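Local coordinates for iron Transport-associated domain protein (Bacillus anthracis, PDB 4H8Q) that binds heme in a NEAT domain of an anthrax hemophore and probably extracts it from methemoglobin as part of iron scavenging by the bacillus, at residues A[63-68]-A[90-95]; A[106-109]-A[114-117]. The protein carries 1 engineered substitution. All coordinates share one frame; numbering follows the deposited sequence.

Interaction 1 (A[63-68]-A[90-95]); sequences TKFQTE and VEFEAN
Thr67 and Phe92 meet closely here: the methyl CG2 of Thr67 lies 3.8 Å from the centroid of the Phe92 ring and only 13° off the ring normal, which defines a CH-pi contact over the face. The first torsion of Thr67 serves this arrangement: it carries the hydroxyl between backbone N and carbonyl carbon (chi1 63°), leaving CG2 to cover the ring, while Phe92 brings its face under the methyl. The hydroxyl is used separately. Thr67 OG1 donates to a water at 2.7 Å, and that water in turn donates to Glu68 O and, also at 2.7 Å, to Glu93 O, so one solvent molecule bridges the two strands.

Phe65 reaches across toward the same ring. Its CE2 comes within 3.8 Å of Phe92 CE2, which lies at the edge of the Phe65 ring, near its plane; the two ring planes are 58° apart. On the Phe65 ring, CD2 also touches Val90 CG2 at 3.8 Å.

The axes of 63-68 and 90-94 run nearly parallel, but 8.0 Å from each other, too far for direct backbone pairing; strand 72-82 lies between them in the sheet and bonds to Phe65 and Thr67 through the backbones of Ala76 and Ala74. Ile122 touches both phenylalanines from strand 114-125. Such inward-facing, largely apolar side chains, meeting over an intervening strand, are characteristic of the hydrophobic core of the NEAT beta barrel.

Interaction 2 (A[106-109]-A[114-117]); sequences KVDI and YHHF. With ZN (zinc ion), chain C; HEM (protoporphyrin IX containing Fe), chain B.
Tyr114 rests its CD2/CE2 side on Val107 and Ile109, and its phenol oxygen binds heme iron: Tyr114 OH to HEM FE is 2.1 Å. With CG anti to the backbone N (chi1 -175°), the ring extends toward the porphyrin. Val107 CG1 abuts its edge, in plane, 3.6 Å from Tyr114 CE2, and Ile109 CD1 approaches CD2 obliquely. Above one face, offset toward the rim, sits His116 CD2; heme C4B occupies the opposite face. The heme also meets the two aliphatic chains, with Ile109 CD1 3.5 Å from HEM CBB and Val107 CG2 near HEM CAC. Tyr118 OH hydrogen-bonds the ligating oxygen, a second-shell contact that probably tunes its donor strength.

The backbone beneath is regular antiparallel sheet. Val107-His116 and Ile109-Tyr114 are hydrogen-bonded pairs, and the Val107 N to His116 O bond is almost straight.

The other face, bearing Lys106, Asp108, His115 and Phe117, is more exposed to solvent and held by polar bonds. Here His115 ND1 donates in its ring plane to the anti lone pair of Asp108 OD2 at 2.7 Å, while the carboxylate plane is turned 46° from the imidazole. Lys106 NZ, brought round by a bend at the end of its chain (chi4 -79°), forms a salt bridge with Asp108 OD1 at 2.8 Å. The loose end is between Lys106 and Phe117: CB to CB is 4.1 Å, and the phenyl ring of Phe117 turns off from the neighbouring strand. On the heme-side face, His116 ND1 binds a zinc ion at 2.1 Å, which also carries a water.

The hairpin of strands 101-109 and 114-125 continues the barrel sheet: Lys106 makes backbone hydrogen bonds to Thr63 and Lys64 of strand 62-69, and Trp61 packs on Ile109.

The centres of interactions 1 and 2 lie about 18 Å apart in the same closed antiparallel sheet, and they come in series along the chain. Interaction 1 is the more central, its centre about 6 Å from that of the chain, against about 16 Å for interaction 2. Strands 62-69 and 101-109, neighbours in the sheet, connect them directly: Thr63 OG1 lies 2.7 Å from Asp108 OD1, and Thr63 N 2.8 Å from Lys106 O, both probable hydrogen bonds. Thr63 and Lys64 both face Lys106 in a classic beta bulge. The barrel interior thus adjoins the heme-binding hairpin through one shared strand pair, with the side chain of Phe65 about 7 Å from the heme.

Interaction 1 (A[63-68]-A[90-95])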
loop_
_atom_site.group_PDB
_atom_site.type_symbol
_atom_site.label_atom_id
_atom_site.label_comp_id
_atom_site.label_asym_id
_atom_site.label_seq_id
_atom_site.Cartn_x
_atom_site.Cartn_y
_atom_site.Cartn_z
ATOM N N THR A 63 -10.933 6.056 0.022
ATOM C CA THR A 63 -11.022 7.290 -0.754
ATOM C C THR A 63 -9.692 8.005 -0.961
ATOM O O THR A 63 -9.536 8.768 -1.917
ATOM C CB THR A 63 -12.086 8.246 -0.194
ATOM O OG1 THR A 63 -11.785 8.538 1.168
ATOM C CG2 THR A 63 -13.461 7.601 -0.269
ATOM N N LYS A 64 -8.735 7.764 -0.072
ATOM C CA LYS A 64 -7.397 8.321 -0.221
ATOM C C LYS A 64 -6.367 7.310 0.234
ATOM O O LYS A 64 -6.595 6.559 1.190
ATOM C CB LYS A 64 -7.217 9.589 0.617
ATOM C CG LYS A 64 -7.996 10.798 0.140
ATOM C CD LYS A 64 -7.596 12.032 0.945
ATOM C CE LYS A 64 -8.096 13.309 0.282
ATOM N NZ LYS A 64 -7.819 14.522 1.110
ATOM N N PHE A 65 -5.226 7.289 -0.447
ATOM C CA PHE A 65 -4.110 6.466 -0.009
ATOM C C PHE A 65 -2.801 7.176 -0.315
ATOM O O PHE A 65 -2.528 7.513 -1.470
ATOM C CB PHE A 65 -4.127 5.082 -0.673
ATOM C CG PHE A 65 -2.970 4.223 -0.267
ATOM C CD1 PHE A 65 -2.891 3.720 1.028
ATOM C CD2 PHE A 65 -1.934 3.966 -1.143
ATOM C CE1 PHE A 65 -1.818 2.944 1.424
ATOM C CE2 PHE A 65 -0.847 3.187 -0.755
ATOM C CZ PHE A 65 -0.793 2.669 0.524
ATOM N N GLN A 66 -1.995 7.413 0.718
ATOM C CA GLN A 66 -0.765 8.185 0.545
ATOM C C GLN A 66 0.421 7.467 1.172
ATOM O O GLN A 66 0.274 6.724 2.147
ATOM C CB GLN A 66 -0.921 9.567 1.182
ATOM C CG GLN A 66 -2.102 10.338 0.653
ATOM C CD GLN A 66 -2.261 11.685 1.319
ATOM O OE1 GLN A 66 -1.743 11.920 2.412
ATOM N NE2 GLN A 66 -2.995 12.578 0.667
ATOM N N THR A 67 1.608 7.682 0.618
ATOM C CA THR A 67 2.806 7.151 1.240
ATOM C C THR A 67 3.822 8.269 1.419
ATOM O O THR A 67 3.747 9.297 0.742
ATOM C CB THR A 67 3.424 5.997 0.427
ATOM O OG1 THR A 67 3.836 6.474 -0.861
ATOM C CG2 THR A 67 2.418 4.878 0.242
ATOM N N GLU A 68 4.751 8.075 2.345
ATOM C CA GLU A 68 5.739 9.111 2.638
ATOM C C GLU A 68 6.751 9.190 1.512
ATOM O O GLU A 68 7.317 8.176 1.101
ATOM C CB GLU A 68 6.447 8.842 3.969
ATOM C CG GLU A 68 7.453 9.935 4.351
ATOM C CD GLU A 68 7.747 9.989 5.844
ATOM O OE1 GLU A 68 7.537 8.975 6.540
ATOM O OE2 GLU A 68 8.189 11.055 6.322
ATOM N N VAL A 90 -2.552 0.653 -6.927
ATOM C CA VAL A 90 -1.852 1.911 -6.686
ATOM C C VAL A 90 -0.350 1.666 -6.732
ATOM O O VAL A 90 0.125 0.566 -6.433
ATOM C CB VAL A 90 -2.271 2.580 -5.345
ATOM C CG1 VAL A 90 -3.771 2.906 -5.354
ATOM C CG2 VAL A 90 -1.918 1.688 -4.156
ATOM N N GLU A 91 0.397 2.688 -7.123
ATOM C CA GLU A 91 1.836 2.541 -7.299
ATOM C C GLU A 91 2.563 3.650 -6.566
ATOM O O GLU A 91 2.141 4.806 -6.597
ATOM C CB GLU A 91 2.163 2.611 -8.787
ATOM C CG GLU A 91 3.632 2.568 -9.119
ATOM C CD GLU A 91 3.863 2.813 -10.601
ATOM O OE1 GLU A 91 3.943 3.999 -11.004
ATOM O OE2 GLU A 91 3.942 1.819 -11.357
ATOM N N PHE A 92 3.648 3.293 -5.895
ATOM C CA PHE A 92 4.429 4.258 -5.135
ATOM C C PHE A 92 5.854 3.759 -5.000
ATOM O O PHE A 92 6.136 2.577 -5.205
ATOM C CB PHE A 92 3.814 4.504 -3.746
ATOM C CG PHE A 92 3.599 3.245 -2.940
ATOM C CD1 PHE A 92 4.617 2.727 -2.159
ATOM C CD2 PHE A 92 2.381 2.581 -2.971
ATOM C CE1 PHE A 92 4.420 1.574 -1.417
ATOM C CE2 PHE A 92 2.177 1.429 -2.232
ATOM C CZ PHE A 92 3.204 0.924 -1.456
ATOM N N GLU A 93 6.753 4.673 -4.660
ATOM C CA GLU A 93 8.161 4.352 -4.534
ATOM C C GLU A 93 8.485 3.851 -3.139
ATOM O O GLU A 93 7.905 4.302 -2.143
ATOM C CB GLU A 93 9.002 5.595 -4.832
ATOM C CG GLU A 93 9.827 5.514 -6.091
ATOM C CD GLU A 93 10.788 6.683 -6.212
ATOM O OE1 GLU A 93 10.359 7.755 -6.693
ATOM O OE2 GLU A 93 11.965 6.530 -5.813
ATOM N N ALA A 94 9.402 2.895 -3.075
ATOM C CA ALA A 94 9.965 2.469 -1.809
ATOM C C ALA A 94 11.472 2.642 -1.923
ATOM O O ALA A 94 12.019 2.673 -3.024
ATOM C CB ALA A 94 9.603 1.028 -1.524
ATOM N N ASN A 95 12.140 2.794 -0.791
ATOM C CA ASN A 95 13.588 2.906 -0.807
ATOM C C ASN A 95 14.189 1.645 -0.218
ATOM O O ASN A 95 14.555 0.715 -0.938
ATOM C CB ASN A 95 14.038 4.138 -0.021
ATOM C CG ASN A 95 13.203 5.371 -0.343
ATOM O OD1 ASN A 95 12.211 5.655 0.332
ATOM N ND2 ASN A 95 13.598 6.103 -1.382
HETATM O O HOH W 1 6.473 6.433 -1.202
#

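Interaction 2 (A[106-109]-A[114-117])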
loop_
_atom_site.group_PDB
_atom_site.type_symbol
_atom_site.label_atom_id
_atom_site.label_comp_id
_atom_site.label_asym_id
_atom_site.label_seq_id
_atom_site.Cartn_x
_atom_site.Cartn_y
_atom_site.Cartn_z
ATOM N N LYS A 106 -7.641 7.104 3.932
ATOM C CA LYS A 106 -8.947 7.648 4.275
ATOM C C LYS A 106 -10.014 6.665 3.825
ATOM O O LYS A 106 -9.985 6.182 2.698
ATOM C CB LYS A 106 -9.174 9.016 3.634
ATOM C CG LYS A 106 -10.484 9.678 4.034
ATOM C CD LYS A 106 -10.529 11.109 3.520
ATOM C CE LYS A 106 -11.737 11.873 4.049
ATOM N NZ LYS A 106 -12.965 11.519 3.295
ATOM N N VAL A 107 -10.950 6.361 4.715
ATOM C CA VAL A 107 -11.986 5.373 4.440
ATOM C C VAL A 107 -13.360 6.017 4.596
ATOM O O VAL A 107 -13.606 6.757 5.555
ATOM C CB VAL A 107 -11.888 4.186 5.413
ATOM C CG1 VAL A 107 -12.879 3.089 5.030
ATOM C CG2 VAL A 107 -10.463 3.636 5.459
ATOM N N ASP A 108 -14.243 5.760 3.635
ATOM C CA ASP A 108 -15.612 6.270 3.698
ATOM C C ASP A 108 -16.607 5.197 3.316
ATOM O O ASP A 108 -16.610 4.717 2.179
ATOM C CB ASP A 108 -15.803 7.488 2.797
ATOM C CG ASP A 108 -15.036 8.692 3.280
ATOM O OD1 ASP A 108 -13.974 8.988 2.686
ATOM O OD2 ASP A 108 -15.487 9.341 4.256
ATOM N N ILE A 109 -17.453 4.821 4.274
ATOM C CA ILE A 109 -18.523 3.878 4.009
ATOM C C ILE A 109 -19.823 4.563 4.402
ATOM O O ILE A 109 -20.209 4.558 5.569
ATOM C CB ILE A 109 -18.356 2.573 4.800
ATOM C CG1 ILE A 109 -16.914 2.056 4.690
ATOM C CG2 ILE A 109 -19.362 1.534 4.308
ATOM C CD1 ILE A 109 -16.650 0.805 5.462
ATOM N N TYR A 114 -19.197 5.194 8.540
ATOM C CA TYR A 114 -17.801 4.983 8.879
ATOM C C TYR A 114 -16.963 5.931 8.041
ATOM O O TYR A 114 -16.822 5.753 6.838
ATOM C CB TYR A 114 -17.406 3.533 8.598
ATOM C CG TYR A 114 -16.005 3.149 9.031
ATOM C CD1 TYR A 114 -15.734 2.780 10.347
ATOM C CD2 TYR A 114 -14.956 3.125 8.116
ATOM C CE1 TYR A 114 -14.457 2.408 10.742
ATOM C CE2 TYR A 114 -13.679 2.749 8.499
ATOM C CZ TYR A 114 -13.430 2.402 9.811
ATOM O OH TYR A 114 -12.156 2.024 10.175
ATOM N N HIS A 115 -16.426 6.960 8.678
ATOM C CA HIS A 115 -15.659 7.967 7.962
ATOM C C HIS A 115 -14.482 8.320 8.824
ATOM O O HIS A 115 -14.631 9.047 9.813
ATOM C CB HIS A 115 -16.506 9.208 7.726
ATOM C CG HIS A 115 -17.764 8.940 6.973
ATOM N ND1 HIS A 115 -17.803 8.841 5.596
ATOM C CD2 HIS A 115 -19.035 8.741 7.397
ATOM C CE1 HIS A 115 -19.041 8.606 5.208
ATOM N NE2 HIS A 115 -19.810 8.533 6.285
ATOM N N HIS A 116 -13.319 7.786 8.472
ATOM C CA HIS A 116 -12.129 7.984 9.278
ATOM C C HIS A 116 -10.911 8.138 8.406
ATOM O O HIS A 116 -10.925 7.749 7.238
ATOM C CB HIS A 116 -11.899 6.783 10.180
ATOM C CG HIS A 116 -12.957 6.613 11.221
ATOM N ND1 HIS A 116 -12.889 7.221 12.450
ATOM C CD2 HIS A 116 -14.129 5.932 11.195
ATOM C CE1 HIS A 116 -13.970 6.916 13.152
ATOM N NE2 HIS A 116 -14.737 6.138 12.412
ATOM N N PHE A 117 -9.854 8.701 8.975
ATOM C CA PHE A 117 -8.544 8.552 8.343
ATOM C C PHE A 117 -7.499 8.106 9.366
ATOM O O PHE A 117 -7.666 8.313 10.574
ATOM C CB PHE A 117 -8.133 9.795 7.540
ATOM C CG PHE A 117 -8.190 11.082 8.310
ATOM C CD1 PHE A 117 -7.201 11.403 9.226
ATOM C CD2 PHE A 117 -9.201 11.990 8.067
ATOM C CE1 PHE A 117 -7.249 12.612 9.920
ATOM C CE2 PHE A 117 -9.248 13.196 8.746
ATOM C CZ PHE A 117 -8.271 13.502 9.673
HETATM ZN ZN ZN C . -11.396 8.543 13.139
HETATM C CHA HEM B . -9.686 0.866 13.060
HETATM C CHB HEM B . -13.972 -1.223 12.155
HETATM C CHC HEM B . -13.191 -0.881 7.363
HETATM C CHD HEM B . -8.665 0.656 8.253
HETATM C C1A HEM B . -10.913 0.282 13.222
HETATM C C2A HEM B . -11.569 0.019 14.490
HETATM C C3A HEM B . -12.743 -0.563 14.224
HETATM C C4A HEM B . -12.886 -0.675 12.791
HETATM C CMA HEM B . -13.798 -1.033 15.248
HETATM C CAA HEM B . -10.982 0.335 15.890
HETATM C CBA HEM B . -9.802 -0.596 16.168
HETATM C CGA HEM B . -10.198 -2.057 16.124
HETATM O O1A HEM B . -11.249 -2.420 16.710
HETATM O O2A HEM B . -9.461 -2.884 15.524
HETATM C C1B HEM B . -14.114 -1.330 10.790
HETATM C C2B HEM B . -15.227 -1.960 10.120
HETATM C C3B HEM B . -15.023 -1.874 8.808
HETATM C C4B HEM B . -13.768 -1.177 8.584
HETATM C CMB HEM B . -16.429 -2.638 10.819
HETATM C CAB HEM B . -15.987 -2.429 7.736
HETATM C CBB HEM B . -15.637 -2.412 6.453
HETATM C C1C HEM B . -11.886 -0.464 7.183
HETATM C C2C HEM B . -11.205 -0.317 5.909
HETATM C C3C HEM B . -9.959 0.110 6.148
HETATM C C4C HEM B . -9.798 0.249 7.588
HETATM C CMC HEM B . -11.839 -0.593 4.522
HETATM C CAC HEM B . -8.878 0.404 5.087
HETATM C CBC HEM B . -7.735 0.976 5.464
HETATM C C1D HEM B . -8.557 0.854 9.610
HETATM C C2D HEM B . -7.368 1.364 10.240
HETATM C C3D HEM B . -7.675 1.429 11.722
HETATM C C4D HEM B . -9.031 0.956 11.856
HETATM C CMD HEM B . -6.051 1.756 9.556
HETATM C CAD HEM B . -6.736 1.913 12.842
HETATM C CBD HEM B . -6.215 0.721 13.630
HETATM C CGD HEM B . -5.477 -0.248 12.751
HETATM O O1D HEM B . -4.549 0.161 11.992
HETATM O O2D HEM B . -5.813 -1.459 12.830
HETATM N NA HEM B . -11.742 -0.150 12.211
HETATM N NB HEM B . -13.238 -0.862 9.822
HETATM N NC HEM B . -10.989 -0.121 8.177
HETATM N ND HEM B . -9.523 0.624 10.591
HETATM FE FE HEM B . -11.456 0.089 10.196
HETATM O O HOH W 2 -12.232 8.482 15.343
#